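Long-range contact in BRIC1 (Synthetic construct, PDB 6FF6), which is a computationally designed all-helical protein that forms a novel corrugated repeat architecture: residues A[137-145]-A[157-168]. Numbering follows the deposited sequence.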
ATOM      1  N   MET A 137      -0.177  -3.027 -21.353  1.00109.39           N
ATOM      2  CA  MET A 137       0.001  -1.664 -21.876  1.00109.39           C
ATOM      3  C   MET A 137       0.837  -1.590 -23.170  1.00110.31           C
ATOM      4  O   MET A 137       0.570  -0.742 -24.027  1.00111.36           O
ATOM      5  CB  MET A 137       0.561  -0.740 -20.804  1.00111.71           C
ATOM      6  CG  MET A 137      -0.507  -0.314 -19.827  1.00117.48           C
ATOM      7  SD  MET A 137       0.004   1.144 -18.902  1.00122.93           S
ATOM      8  CE  MET A 137      -1.621   1.759 -18.268  1.00123.07           C
ATOM      9  N   LEU A 138       1.795  -2.504 -23.333  1.00103.55           N
ATOM     10  CA  LEU A 138       2.641  -2.552 -24.518  1.00102.77           C
ATOM     11  C   LEU A 138       1.846  -3.046 -25.705  1.00107.10           C
ATOM     12  O   LEU A 138       1.996  -2.525 -26.823  1.00106.98           O
ATOM     13  CB  LEU A 138       3.893  -3.410 -24.259  1.00102.33           C
ATOM     14  CG  LEU A 138       4.918  -2.784 -23.284  1.00105.35           C
ATOM     15  CD1 LEU A 138       5.957  -3.785 -22.856  1.00104.67           C
ATOM     16  CD2 LEU A 138       5.556  -1.552 -23.881  1.00108.08           C
ATOM     17  N   LYS A 139       0.927  -3.998 -25.441  1.00103.08           N
ATOM     18  CA  LYS A 139       0.011  -4.545 -26.458  1.00101.86           C
ATOM     19  C   LYS A 139      -0.928  -3.459 -26.942  1.00103.86           C
ATOM     20  O   LYS A 139      -1.133  -3.308 -28.151  1.00100.88           O
ATOM     21  CB  LYS A 139      -0.775  -5.745 -25.924  1.00102.76           C
ATOM     22  CG  LYS A 139       0.010  -7.051 -25.933  1.00109.16           C
ATOM     23  CD  LYS A 139      -0.881  -8.233 -25.570  1.00121.45           C
ATOM     24  CE  LYS A 139      -0.113  -9.534 -25.505  1.00134.11           C
ATOM     25  NZ  LYS A 139      -1.024 -10.701 -25.301  1.00145.59           N
ATOM     26  N   VAL A 140      -1.465  -2.674 -26.000  1.00104.02           N
ATOM     27  CA  VAL A 140      -2.360  -1.567 -26.334  1.00107.82           C
ATOM     28  C   VAL A 140      -1.629  -0.533 -27.220  1.00116.16           C
ATOM     29  O   VAL A 140      -2.150  -0.157 -28.281  1.00116.73           O
ATOM     30  CB  VAL A 140      -3.016  -0.951 -25.077  1.00112.87           C
ATOM     31  CG1 VAL A 140      -3.855   0.277 -25.431  1.00114.79           C
ATOM     32  CG2 VAL A 140      -3.876  -1.987 -24.347  1.00113.88           C
ATOM     33  N   MET A 141      -0.398  -0.130 -26.792  1.00114.74           N
ATOM     34  CA  MET A 141       0.483   0.818 -27.488  1.00115.23           C
ATOM     35  C   MET A 141       0.728   0.357 -28.915  1.00116.56           C
ATOM     36  O   MET A 141       0.537   1.146 -29.849  1.00115.57           O
ATOM     37  CB  MET A 141       1.830   0.932 -26.761  1.00116.60           C
ATOM     38  CG  MET A 141       1.815   1.898 -25.609  1.00122.15           C
ATOM     39  SD  MET A 141       3.421   1.976 -24.730  1.00126.62           S
ATOM     40  CE  MET A 141       4.280   3.142 -25.736  1.00122.79           C
ATOM     41  N   GLU A 142       1.121  -0.940 -29.058  1.00111.71           N
ATOM     42  CA  GLU A 142       1.404  -1.620 -30.315  1.00113.00           C
ATOM     43  C   GLU A 142       0.283  -1.442 -31.325  1.00121.55           C
ATOM     44  O   GLU A 142       0.514  -0.988 -32.451  1.00122.76           O
ATOM     45  CB  GLU A 142       1.646  -3.113 -30.062  1.00114.15           C
ATOM     46  CG  GLU A 142       2.155  -3.858 -31.281  1.00134.27           C
ATOM     47  CD  GLU A 142       2.312  -5.343 -31.039  1.00172.56           C
ATOM     48  OE1 GLU A 142       1.275  -6.012 -30.824  1.00187.26           O
ATOM     49  OE2 GLU A 142       3.464  -5.838 -31.055  1.00166.31           O
ATOM     50  N   GLN A 143      -0.935  -1.805 -30.911  1.00120.16           N
ATOM     51  CA  GLN A 143      -2.114  -1.755 -31.744  1.00122.21           C
ATOM     52  C   GLN A 143      -2.530  -0.342 -32.128  1.00128.41           C
ATOM     53  O   GLN A 143      -2.860  -0.127 -33.303  1.00131.49           O
ATOM     54  CB  GLN A 143      -3.243  -2.532 -31.092  1.00124.35           C
ATOM     55  CG  GLN A 143      -2.928  -4.034 -30.971  1.00143.71           C
ATOM     56  CD  GLN A 143      -2.673  -4.721 -32.294  1.00162.01           C
ATOM     57  OE1 GLN A 143      -1.519  -4.905 -32.704  1.00154.95           O
ATOM     58  NE2 GLN A 143      -3.743  -5.114 -32.985  1.00151.32           N
ATOM     59  N   LEU A 144      -2.479   0.624 -31.176  1.00123.31           N
ATOM     60  CA  LEU A 144      -2.818   2.031 -31.454  1.00124.75           C
ATOM     61  C   LEU A 144      -1.821   2.682 -32.433  1.00128.62           C
ATOM     62  O   LEU A 144      -2.232   3.519 -33.253  1.00132.97           O
ATOM     63  CB  LEU A 144      -2.921   2.865 -30.179  1.00123.97           C
ATOM     64  CG  LEU A 144      -4.057   2.569 -29.232  1.00129.27           C
ATOM     65  CD1 LEU A 144      -3.847   3.295 -27.909  1.00128.64           C
ATOM     66  CD2 LEU A 144      -5.398   2.936 -29.852  1.00135.52           C
ATOM     67  N   LEU A 145      -0.517   2.291 -32.355  1.00118.68           N
ATOM     68  CA  LEU A 145       0.517   2.750 -33.289  1.00116.26           C
ATOM     69  C   LEU A 145       0.103   2.282 -34.681  1.00120.21           C
ATOM     70  O   LEU A 145       0.007   3.101 -35.590  1.00121.04           O
ATOM     71  CB  LEU A 145       1.930   2.189 -32.931  1.00112.77           C
ATOM     72  CG  LEU A 145       2.644   2.845 -31.758  1.00113.67           C
ATOM     73  CD1 LEU A 145       3.792   1.979 -31.243  1.00110.86           C
ATOM     74  CD2 LEU A 145       3.054   4.270 -32.078  1.00114.02           C
ATOM     75  N   MET A 157      -5.900   8.971 -29.755  1.00139.42           N
ATOM     76  CA  MET A 157      -5.100   7.739 -29.723  1.00135.21           C
ATOM     77  C   MET A 157      -3.654   8.069 -29.352  1.00135.44           C
ATOM     78  O   MET A 157      -2.990   7.271 -28.684  1.00130.74           O
ATOM     79  CB  MET A 157      -5.110   7.028 -31.079  1.00138.07           C
ATOM     80  CG  MET A 157      -6.375   6.288 -31.371  1.00143.74           C
ATOM     81  SD  MET A 157      -6.091   5.199 -32.781  1.00148.28           S
ATOM     82  CE  MET A 157      -7.220   5.929 -33.961  1.00150.09           C
ATOM     83  N   LEU A 158      -3.168   9.245 -29.808  1.00133.75           N
ATOM     84  CA  LEU A 158      -1.824   9.721 -29.498  1.00132.15           C
ATOM     85  C   LEU A 158      -1.748  10.078 -28.028  1.00137.85           C
ATOM     86  O   LEU A 158      -0.723   9.827 -27.392  1.00136.15           O
ATOM     87  CB  LEU A 158      -1.403  10.902 -30.388  1.00134.33           C
ATOM     88  CG  LEU A 158      -1.088  10.576 -31.863  1.00138.50           C
ATOM     89  CD1 LEU A 158      -0.880  11.834 -32.660  1.00141.29           C
ATOM     90  CD2 LEU A 158       0.124   9.650 -32.007  1.00136.71           C
ATOM     91  N   ASN A 159      -2.845  10.594 -27.473  1.00137.54           N
ATOM     92  CA  ASN A 159      -2.913  10.874 -26.052  1.00138.72           C
ATOM     93  C   ASN A 159      -2.863   9.535 -25.260  1.00141.49           C
ATOM     94  O   ASN A 159      -2.195   9.478 -24.226  1.00141.25           O
ATOM     95  CB  ASN A 159      -4.169  11.658 -25.722  1.00145.86           C
ATOM     96  CG  ASN A 159      -4.205  12.145 -24.299  1.00181.33           C
ATOM     97  OD1 ASN A 159      -3.481  13.068 -23.922  1.00179.47           O
ATOM     98  ND2 ASN A 159      -5.047  11.528 -23.473  1.00175.18           N
ATOM     99  N   ALA A 160      -3.525   8.459 -25.774  1.00135.48           N
ATOM    100  CA  ALA A 160      -3.536   7.123 -25.163  1.00131.50           C
ATOM    101  C   ALA A 160      -2.139   6.448 -25.156  1.00131.50           C
ATOM    102  O   ALA A 160      -1.710   5.912 -24.123  1.00129.60           O
ATOM    103  CB  ALA A 160      -4.540   6.242 -25.880  1.00132.37           C
ATOM    104  N   ILE A 161      -1.436   6.473 -26.307  1.00125.77           N
ATOM    105  CA  ILE A 161      -0.113   5.874 -26.425  1.00122.05           C
ATOM    106  C   ILE A 161       0.779   6.628 -25.470  1.00124.94           C
ATOM    107  O   ILE A 161       1.530   5.995 -24.726  1.00123.49           O
ATOM    108  CB  ILE A 161       0.433   5.885 -27.876  1.00125.72           C
ATOM    109  CG1 ILE A 161      -0.507   5.128 -28.844  1.00127.74           C
ATOM    110  CG2 ILE A 161       1.853   5.290 -27.941  1.00124.56           C
ATOM    111  CD1 ILE A 161      -0.431   5.585 -30.309  1.00137.49           C
ATOM    112  N   PHE A 162       0.639   7.976 -25.437  1.00121.96           N
ATOM    113  CA  PHE A 162       1.410   8.850 -24.553  1.00121.05           C
ATOM    114  C   PHE A 162       1.263   8.457 -23.095  1.00125.88           C
ATOM    115  O   PHE A 162       2.270   8.303 -22.408  1.00124.38           O
ATOM    116  CB  PHE A 162       1.018  10.327 -24.733  1.00125.45           C
ATOM    117  CG  PHE A 162       1.617  11.273 -23.711  1.00126.82           C
ATOM    118  CD1 PHE A 162       2.903  11.777 -23.874  1.00127.96           C
ATOM    119  CD2 PHE A 162       0.894  11.660 -22.584  1.00129.71           C
ATOM    120  CE1 PHE A 162       3.453  12.648 -22.931  1.00129.38           C
ATOM    121  CE2 PHE A 162       1.448  12.526 -21.639  1.00133.23           C
ATOM    122  CZ  PHE A 162       2.723  13.015 -21.819  1.00130.26           C
ATOM    123  N   ARG A 163       0.018   8.335 -22.618  1.00124.78           N
ATOM    124  CA  ARG A 163      -0.259   8.001 -21.226  1.00125.67           C
ATOM    125  C   ARG A 163       0.222   6.610 -20.850  1.00127.39           C
ATOM    126  O   ARG A 163       0.755   6.451 -19.751  1.00126.71           O
ATOM    127  CB  ARG A 163      -1.743   8.209 -20.876  1.00131.11           C
ATOM    128  CG  ARG A 163      -2.248   9.660 -20.956  1.00146.42           C
ATOM    129  CD  ARG A 163      -1.529  10.633 -20.030  1.00155.98           C
ATOM    130  NE  ARG A 163      -1.947  10.499 -18.637  1.00163.61           N
ATOM    131  CZ  ARG A 163      -1.778  11.446 -17.720  1.00186.00           C
ATOM    132  NH1 ARG A 163      -1.206  12.600 -18.043  1.00172.51           N
ATOM    133  NH2 ARG A 163      -2.189  11.251 -16.472  1.00181.26           N
ATOM    134  N   ALA A 164       0.081   5.617 -21.769  1.00123.11           N
ATOM    135  CA  ALA A 164       0.568   4.248 -21.539  1.00121.07           C
ATOM    136  C   ALA A 164       2.111   4.285 -21.362  1.00124.65           C
ATOM    137  O   ALA A 164       2.645   3.690 -20.427  1.00124.02           O
ATOM    138  CB  ALA A 164       0.179   3.340 -22.692  1.00120.97           C
ATOM    139  N   ALA A 165       2.803   5.063 -22.200  1.00120.84           N
ATOM    140  CA  ALA A 165       4.243   5.243 -22.073  1.00119.33           C
ATOM    141  C   ALA A 165       4.566   5.955 -20.762  1.00123.83           C
ATOM    142  O   ALA A 165       5.507   5.550 -20.072  1.00121.79           O
ATOM    143  CB  ALA A 165       4.781   6.048 -23.250  1.00120.25           C
ATOM    144  N   HIS A 166       3.774   6.996 -20.414  1.00123.02           N
ATOM    145  CA  HIS A 166       3.933   7.764 -19.180  1.00124.84           C
ATOM    146  C   HIS A 166       3.831   6.854 -17.952  1.00125.63           C
ATOM    147  O   HIS A 166       4.632   6.999 -17.023  1.00123.97           O
ATOM    148  CB  HIS A 166       2.901   8.896 -19.097  1.00130.13           C
ATOM    149  CG  HIS A 166       3.011   9.719 -17.847  1.00137.08           C
ATOM    150  ND1 HIS A 166       4.042  10.631 -17.666  1.00139.71           N
ATOM    151  CD2 HIS A 166       2.215   9.738 -16.753  1.00142.12           C
ATOM    152  CE1 HIS A 166       3.838  11.177 -16.479  1.00142.34           C
ATOM    153  NE2 HIS A 166       2.751  10.674 -15.890  1.00144.25           N
ATOM    154  N   PHE A 167       2.864   5.908 -17.956  1.00121.19           N
ATOM    155  CA  PHE A 167       2.712   4.962 -16.851  1.00121.06           C
ATOM    156  C   PHE A 167       3.960   4.081 -16.705  1.00119.91           C
ATOM    157  O   PHE A 167       4.502   3.961 -15.597  1.00119.66           O
ATOM    158  CB  PHE A 167       1.462   4.084 -17.015  1.00123.81           C
ATOM    159  CG  PHE A 167       1.377   2.951 -16.005  1.00126.25           C
ATOM    160  CD1 PHE A 167       0.989   3.196 -14.687  1.00131.26           C
ATOM    161  CD2 PHE A 167       1.722   1.650 -16.360  1.00126.51           C
ATOM    162  CE1 PHE A 167       0.926   2.158 -13.757  1.00132.33           C
ATOM    163  CE2 PHE A 167       1.647   0.610 -15.430  1.00129.37           C
ATOM    164  CZ  PHE A 167       1.248   0.872 -14.138  1.00129.68           C
ATOM    165  N   ILE A 168       4.402   3.468 -17.826  1.00111.09           N
ATOM    166  CA  ILE A 168       5.556   2.579 -17.857  1.00106.54           C
ATOM    167  C   ILE A 168       6.792   3.301 -17.363  1.00109.26           C
ATOM    168  O   ILE A 168       7.512   2.759 -16.534  1.00108.54           O
ATOM    169  CB  ILE A 168       5.750   1.901 -19.222  1.00106.68           C
ATOM    170  CG1 ILE A 168       4.497   1.061 -19.619  1.00106.68           C
ATOM    171  CG2 ILE A 168       6.988   1.010 -19.166  1.00103.53           C
ATOM    172  CD1 ILE A 168       4.375   0.719 -21.129  1.00107.83           C
TER
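The sulfur of Met137 meets the Phe167 ring obliquely, SD lying 4.1 Å from the ring centroid and 55° off its normal, a Met-aromatic contact in which the methionine chain runs roughly perpendicular to the phenylalanine side chain. It joins neighbouring helices of an antiparallel hairpin in the second Hpt-like helical bundle, their axes 9.4 Å apart at 153°; no hydrogen bond spans the pair. Tyr78 of the second subunit meets Phe167, and Leu82 of the second subunit packs on Met137, so the Met-aromatic pair lies at the interface between the two subunits. One turn on, Met141 is a knob in the hole formed by Ile161, Ala164, Ala165 and Ile168. Its CG presses on Ala164 CB at 3.6 Å, and the bend at chi3 (85°) brings CE against both Ala165 CB and Ile161 CG2. Ile168 CD1 is shared, touching Met141 SD at 3.9 Å and reaching Leu138 CD2 at 3.8 Å; Leu138 also packs on helix 203-224. Farther along, Leu144 and Ile161 run alongside each other, pointing opposite ways, with Leu144 CB 3.6 Å from Ile161 CG1. The leucine fork then divides: CD2 of Leu144 meets Met157 SD at 3.8 Å, while its CD1 rests 3.6 Å from Ala160 CB.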